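Local coordinates for protein carboxyl esterase NP (Bacillus subtilis, PDB 4CCW) that hydrolyses carboxylic esters, naproxen esters among them, to an alcohol and a carboxylate, using an alpha/beta-hydrolase fold, at residues 102-107 with 220-225; 152-157 with 236-241. All coordinates share one frame; numbering follows the deposited sequence.

Contact 1: residues 102-107 with 220-225; sequences GTRTDY and FPYVFT
Arg104 reaches from the first turn of helix 104-118 across Phe220 to Tyr222, joining the alpha/beta-hydrolase body to the loop that leads back from helix 194-205 to helix 226-230. Followed outward from CB, its chain starts with CG anti to the carbonyl carbon (chi1 -61°) and lying against the phenyl ring, Arg104 CG to Phe220 CE1 being 3.5 Å. CD bridges the two aromatics, in touch with Phe220 CE1 and Tyr222 CG. A bend at chi3 (-71°) then lays the guanidinium flat on the tyrosine: the planes differ by 9°, and Arg104 CZ stands 3.5 Å from the ring centroid, a stacked cation-pi pair. NE lies over the CG–CD2 side of this ring, NH1 is nearest CD1, and NH2 is nearest CE1. The flat group is also gripped from the loop backbone, since NH1 donates to the carbonyls of Ala217 and Gly219, while Glu228 takes up the tyrosine hydroxyl. Were Tyr222 replaced by an alanine, one face of the guanidinium would probably lose its aromatic cover, and Glu228 the hydroxyl it bonds.

Tyr107 also meets Phe220: the two ring planes have almost the same tilt but are strongly offset, so that little of one covers the other; their nearest atoms are Tyr107 CD2 and Phe220 CE2, at 3.5 Å. His134 of helix 130-141 meets both rings edge-to-face. Thr103 caps the helix start, its OG1 accepting from Asp106 N. A water joins the residue two before the helix to the loop, donating to Gly102 O at 2.7 Å and accepting from Phe220 N at 2.8 Å.

Contact 2: residues 152-157 with 236-241; sequences LSPAET and ILLLLG
Leu152, the last residue of strand 146-152, pairs in parallel with Leu239 of strand 236-241, their CA atoms 4.9 Å apart, and a single backbone hydrogen bond, Ser153 N to Leu239 O at 2.9 Å, secures the end of the ladder. It is nearly straight at N-H (165°), and Leu152 CA makes a CA-H...O contact with the same carbonyl oxygen. On one face of the central hydrolase sheet, Leu152 and Leu239 run alongside each other in the same direction, with Leu152 CD1 4.1 Å from Leu239 CD1; Arg286 of helix 280-291 packs on Leu239. Past Leu152 the chain turns away, and the ring of Pro154 comes across Leu238 and Leu240 at about a right angle to each. Its CD touches Leu238 CD1 at 3.8 Å and lies farther from Leu240 CD2. Leu238 presents this methyl because its CG is anti to the backbone N (chi1 173°). Helix 249-259 packs on both leucines.

Where the strands part, a water continues the link, donating to Ser153 OG and accepting from Gly241 N, each at 2.8 Å. Ser153 OG also bonds His273 O, the backbone carbonyl of the residue that is probably the proton acceptor of the active site. The buried hydroxyl thus has both a water and a protein carbonyl as partners, and the bonding is consistent with a second-shell place for Ser153, linking the histidine's backbone to the ends of two core strands.

From the N terminus, the chain enters contact 1 at 102-107, where helix 104-118 begins, then runs through strand 123-128 and helix 130-141 to 152-157 at the end of strand 146-152. After helices 163-171, 177-185 and 194-205 it returns to 220-225, closing the loop of contact 1, and only then reaches strand 236-241 to close contact 2. The two loops therefore cross. Contact 1 ties a helix start to the returning loop, contact 2 joins neighbouring strands of the sheet, and they meet directly: Thr157 N lies 2.9 Å from Tyr222 O and Thr157 O 3.0 Å from Phe224 N, both probable hydrogen bonds.

Contact 1: residues 102-107 with 220-225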
loop_
_atom_site.group_PDB
_atom_site.type_symbol
_atom_site.label_atom_id
_atom_site.label_comp_id
_atom_site.label_asym_id
_atom_site.label_seq_id
_atom_site.Cartn_x
_atom_site.Cartn_y
_atom_site.Cartn_z
ATOM N N GLY A 102 -7.913 10.838 -10.980
ATOM C CA GLY A 102 -7.869 10.451 -9.568
ATOM C C GLY A 102 -9.168 9.920 -8.988
ATOM O O GLY A 102 -9.297 9.782 -7.761
ATOM N N THR A 103 -10.151 9.622 -9.840
ATOM C CA THR A 103 -11.400 9.066 -9.315
ATOM C C THR A 103 -11.186 7.634 -8.869
ATOM O O THR A 103 -10.219 6.982 -9.271
ATOM C CB THR A 103 -12.568 9.095 -10.315
ATOM O OG1 THR A 103 -12.336 8.153 -11.372
ATOM C CG2 THR A 103 -12.775 10.493 -10.872
ATOM N N ARG A 104 -12.111 7.146 -8.049
ATOM C CA ARG A 104 -12.049 5.774 -7.589
ATOM C C ARG A 104 -12.300 4.809 -8.757
ATOM O O ARG A 104 -11.750 3.720 -8.799
ATOM C CB ARG A 104 -13.047 5.567 -6.457
ATOM C CG ARG A 104 -12.733 6.459 -5.256
ATOM C CD ARG A 104 -13.489 6.012 -4.009
ATOM N NE ARG A 104 -14.925 6.272 -4.090
ATOM C CZ ARG A 104 -15.488 7.462 -3.873
ATOM N NH1 ARG A 104 -14.737 8.536 -3.570
ATOM N NH2 ARG A 104 -16.807 7.583 -3.973
ATOM N N THR A 105 -13.114 5.226 -9.710
ATOM C CA THR A 105 -13.313 4.432 -10.925
ATOM C C THR A 105 -11.996 4.288 -11.707
ATOM O O THR A 105 -11.608 3.179 -12.081
ATOM C CB THR A 105 -14.422 5.034 -11.803
ATOM O OG1 THR A 105 -15.662 4.985 -11.084
ATOM C CG2 THR A 105 -14.580 4.253 -13.102
ATOM N N ASP A 106 -11.307 5.409 -11.923
ATOM C CA ASP A 106 -10.021 5.425 -12.632
ATOM C C ASP A 106 -9.017 4.483 -11.988
ATOM O O ASP A 106 -8.399 3.675 -12.672
ATOM C CB ASP A 106 -9.434 6.843 -12.674
ATOM C CG ASP A 106 -10.171 7.764 -13.637
ATOM O OD1 ASP A 106 -10.801 7.275 -14.596
ATOM O OD2 ASP A 106 -10.118 8.992 -13.429
ATOM N N TYR A 107 -8.858 4.589 -10.669
ATOM C CA TYR A 107 -7.913 3.740 -9.959
ATOM C C TYR A 107 -8.227 2.240 -10.063
ATOM O O TYR A 107 -7.314 1.437 -10.214
ATOM C CB TYR A 107 -7.783 4.188 -8.497
ATOM C CG TYR A 107 -6.982 5.478 -8.292
ATOM C CD1 TYR A 107 -5.666 5.595 -8.753
ATOM C CD2 TYR A 107 -7.529 6.557 -7.589
ATOM C CE1 TYR A 107 -4.929 6.763 -8.534
ATOM C CE2 TYR A 107 -6.804 7.722 -7.366
ATOM C CZ TYR A 107 -5.507 7.823 -7.835
ATOM O OH TYR A 107 -4.793 8.989 -7.608
ATOM N N PHE A 220 -9.735 9.587 -3.681
ATOM C CA PHE A 220 -9.170 9.101 -2.426
ATOM C C PHE A 220 -8.615 10.303 -1.638
ATOM O O PHE A 220 -8.147 11.286 -2.239
ATOM C CB PHE A 220 -8.053 8.067 -2.672
ATOM C CG PHE A 220 -8.527 6.730 -3.220
ATOM C CD1 PHE A 220 -9.759 6.180 -2.859
ATOM C CD2 PHE A 220 -7.711 6.004 -4.086
ATOM C CE1 PHE A 220 -10.165 4.938 -3.347
ATOM C CE2 PHE A 220 -8.114 4.775 -4.583
ATOM C CZ PHE A 220 -9.339 4.234 -4.207
ATOM N N PRO A 221 -8.669 10.245 -0.304
ATOM C CA PRO A 221 -9.148 9.131 0.517
ATOM C C PRO A 221 -10.663 9.042 0.517
ATOM O O PRO A 221 -11.339 9.980 0.084
ATOM C CB PRO A 221 -8.633 9.485 1.914
ATOM C CG PRO A 221 -8.594 10.968 1.906
ATOM C CD PRO A 221 -8.122 11.333 0.532
ATOM N N TYR A 222 -11.185 7.911 0.996
ATOM C CA TYR A 222 -12.617 7.655 0.967
ATOM C C TYR A 222 -12.998 6.746 2.121
ATOM O O TYR A 222 -12.225 5.875 2.503
ATOM C CB TYR A 222 -13.030 7.025 -0.383
ATOM C CG TYR A 222 -14.520 6.722 -0.497
ATOM C CD1 TYR A 222 -15.468 7.758 -0.474
ATOM C CD2 TYR A 222 -14.984 5.411 -0.615
ATOM C CE1 TYR A 222 -16.826 7.501 -0.573
ATOM C CE2 TYR A 222 -16.343 5.145 -0.718
ATOM C CZ TYR A 222 -17.254 6.193 -0.695
ATOM O OH TYR A 222 -18.601 5.950 -0.771
ATOM N N VAL A 223 -14.177 6.987 2.687
ATOM C CA VAL A 223 -14.770 6.108 3.696
ATOM C C VAL A 223 -15.985 5.444 3.066
ATOM O O VAL A 223 -16.917 6.122 2.632
ATOM C CB VAL A 223 -15.184 6.921 4.938
ATOM C CG1 VAL A 223 -15.968 6.046 5.929
ATOM C CG2 VAL A 223 -13.927 7.468 5.617
ATOM N N PHE A 224 -15.976 4.121 2.991
ATOM C CA PHE A 224 -17.073 3.412 2.330
ATOM C C PHE A 224 -18.348 3.506 3.158
ATOM O O PHE A 224 -18.292 3.476 4.383
ATOM C CB PHE A 224 -16.683 1.949 2.063
ATOM C CG PHE A 224 -15.562 1.817 1.079
ATOM C CD1 PHE A 224 -15.830 1.748 -0.293
ATOM C CD2 PHE A 224 -14.237 1.816 1.509
ATOM C CE1 PHE A 224 -14.784 1.659 -1.218
ATOM C CE2 PHE A 224 -13.191 1.757 0.585
ATOM C CZ PHE A 224 -13.467 1.658 -0.776
ATOM N N THR A 225 -19.489 3.606 2.482
ATOM C CA THR A 225 -20.763 3.680 3.172
ATOM C C THR A 225 -21.104 2.332 3.823
ATOM O O THR A 225 -20.490 1.289 3.530
ATOM C CB THR A 225 -21.912 4.046 2.214
ATOM O OG1 THR A 225 -22.113 2.976 1.273
ATOM C CG2 THR A 225 -21.625 5.380 1.482
HETATM O O HOH W 1 -8.107 10.874 -5.568
HETATM O O HOH W 2 -18.488 5.148 -4.126
#

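Contact 2: residues 152-157 with 236-241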
loop_
_atom_site.group_PDB
_atom_site.type_symbol
_atom_site.label_atom_id
_atom_site.label_comp_id
_atom_site.label_asym_id
_atom_site.label_seq_id
_atom_site.Cartn_x
_atom_site.Cartn_y
_atom_site.Cartn_z
ATOM N N LEU A 152 -4.270 -3.968 5.487
ATOM C CA LEU A 152 -3.464 -3.625 6.654
ATOM C C LEU A 152 -3.518 -2.130 6.889
ATOM O O LEU A 152 -3.154 -1.368 5.991
ATOM C CB LEU A 152 -1.995 -4.049 6.439
ATOM C CG LEU A 152 -1.557 -5.522 6.584
ATOM C CD1 LEU A 152 -2.571 -6.560 6.129
ATOM C CD2 LEU A 152 -0.227 -5.755 5.872
ATOM N N SER A 153 -3.944 -1.704 8.083
ATOM C CA SER A 153 -3.890 -0.275 8.438
ATOM C C SER A 153 -4.373 0.617 7.269
ATOM O O SER A 153 -3.656 1.527 6.845
ATOM C CB SER A 153 -2.452 0.126 8.783
ATOM O OG SER A 153 -1.921 -0.715 9.795
ATOM N N PRO A 154 -5.585 0.351 6.737
ATOM C CA PRO A 154 -6.002 1.052 5.512
ATOM C C PRO A 154 -6.138 2.564 5.670
ATOM O O PRO A 154 -6.599 3.035 6.712
ATOM C CB PRO A 154 -7.377 0.460 5.219
ATOM C CG PRO A 154 -7.881 -0.028 6.557
ATOM C CD PRO A 154 -6.639 -0.553 7.231
ATOM N N ALA A 155 -5.797 3.309 4.619
ATOM C CA ALA A 155 -6.066 4.743 4.617
ATOM C C ALA A 155 -7.576 4.899 4.604
ATOM O O ALA A 155 -8.253 4.366 3.727
ATOM C CB ALA A 155 -5.466 5.416 3.397
ATOM N N GLU A 156 -8.092 5.605 5.598
ATOM C CA GLU A 156 -9.535 5.751 5.799
ATOM C C GLU A 156 -10.257 4.416 5.633
ATOM O O GLU A 156 -9.993 3.518 6.421
ATOM C CB GLU A 156 -10.082 6.924 4.961
ATOM C CG GLU A 156 -9.613 8.244 5.558
ATOM C CD GLU A 156 -10.477 9.435 5.141
ATOM O OE1 GLU A 156 -11.186 9.357 4.122
ATOM O OE2 GLU A 156 -10.446 10.438 5.862
ATOM N N THR A 157 -11.101 4.274 4.612
ATOM C CA THR A 157 -11.802 2.997 4.313
ATOM C C THR A 157 -12.954 2.711 5.290
ATOM O O THR A 157 -14.118 2.688 4.884
ATOM C CB THR A 157 -10.809 1.800 4.222
ATOM O OG1 THR A 157 -9.795 2.112 3.256
ATOM C CG2 THR A 157 -11.535 0.474 3.810
ATOM N N ILE A 236 -11.968 -11.074 3.568
ATOM C CA ILE A 236 -11.067 -10.021 3.982
ATOM C C ILE A 236 -10.434 -10.346 5.325
ATOM O O ILE A 236 -11.112 -10.817 6.239
ATOM C CB ILE A 236 -11.827 -8.682 4.079
ATOM C CG1 ILE A 236 -12.297 -8.239 2.680
ATOM C CG2 ILE A 236 -11.006 -7.616 4.799
ATOM C CD1 ILE A 236 -13.225 -7.049 2.717
ATOM N N LEU A 237 -9.122 -10.134 5.411
ATOM C CA LEU A 237 -8.423 -10.163 6.682
ATOM C C LEU A 237 -8.061 -8.722 6.938
ATOM O O LEU A 237 -7.356 -8.114 6.146
ATOM C CB LEU A 237 -7.155 -11.030 6.627
ATOM C CG LEU A 237 -6.186 -10.920 7.819
ATOM C CD1 LEU A 237 -6.720 -11.691 9.024
ATOM C CD2 LEU A 237 -4.813 -11.466 7.440
ATOM N N LEU A 238 -8.541 -8.178 8.047
ATOM C CA LEU A 238 -8.210 -6.812 8.429
ATOM C C LEU A 238 -7.268 -6.829 9.615
ATOM O O LEU A 238 -7.635 -7.301 10.679
ATOM C CB LEU A 238 -9.479 -6.006 8.753
ATOM C CG LEU A 238 -9.270 -4.597 9.331
ATOM C CD1 LEU A 238 -8.588 -3.692 8.293
ATOM C CD2 LEU A 238 -10.616 -3.976 9.740
ATOM N N LEU A 239 -6.041 -6.349 9.406
ATOM C CA LEU A 239 -5.066 -6.178 10.476
ATOM C C LEU A 239 -4.848 -4.716 10.783
ATOM O O LEU A 239 -4.597 -3.910 9.874
ATOM C CB LEU A 239 -3.715 -6.801 10.107
ATOM C CG LEU A 239 -3.681 -8.283 9.762
ATOM C CD1 LEU A 239 -2.240 -8.741 9.547
ATOM C CD2 LEU A 239 -4.357 -9.140 10.838
ATOM N N LEU A 240 -4.939 -4.388 12.068
ATOM C CA LEU A 240 -4.745 -3.033 12.567
ATOM C C LEU A 240 -3.745 -3.113 13.711
ATOM O O LEU A 240 -3.597 -4.168 14.324
ATOM C CB LEU A 240 -6.078 -2.461 13.066
ATOM C CG LEU A 240 -7.187 -2.305 12.022
ATOM C CD1 LEU A 240 -8.569 -2.519 12.637
ATOM C CD2 LEU A 240 -7.048 -0.928 11.356
ATOM N N GLY A 241 -3.052 -2.013 13.986
ATOM C CA GLY A 241 -2.046 -1.983 15.062
ATOM C C GLY A 241 -2.539 -1.253 16.301
ATOM O O GLY A 241 -3.170 -0.207 16.191
HETATM O O HOH W 3 -3.519 -0.089 11.992
#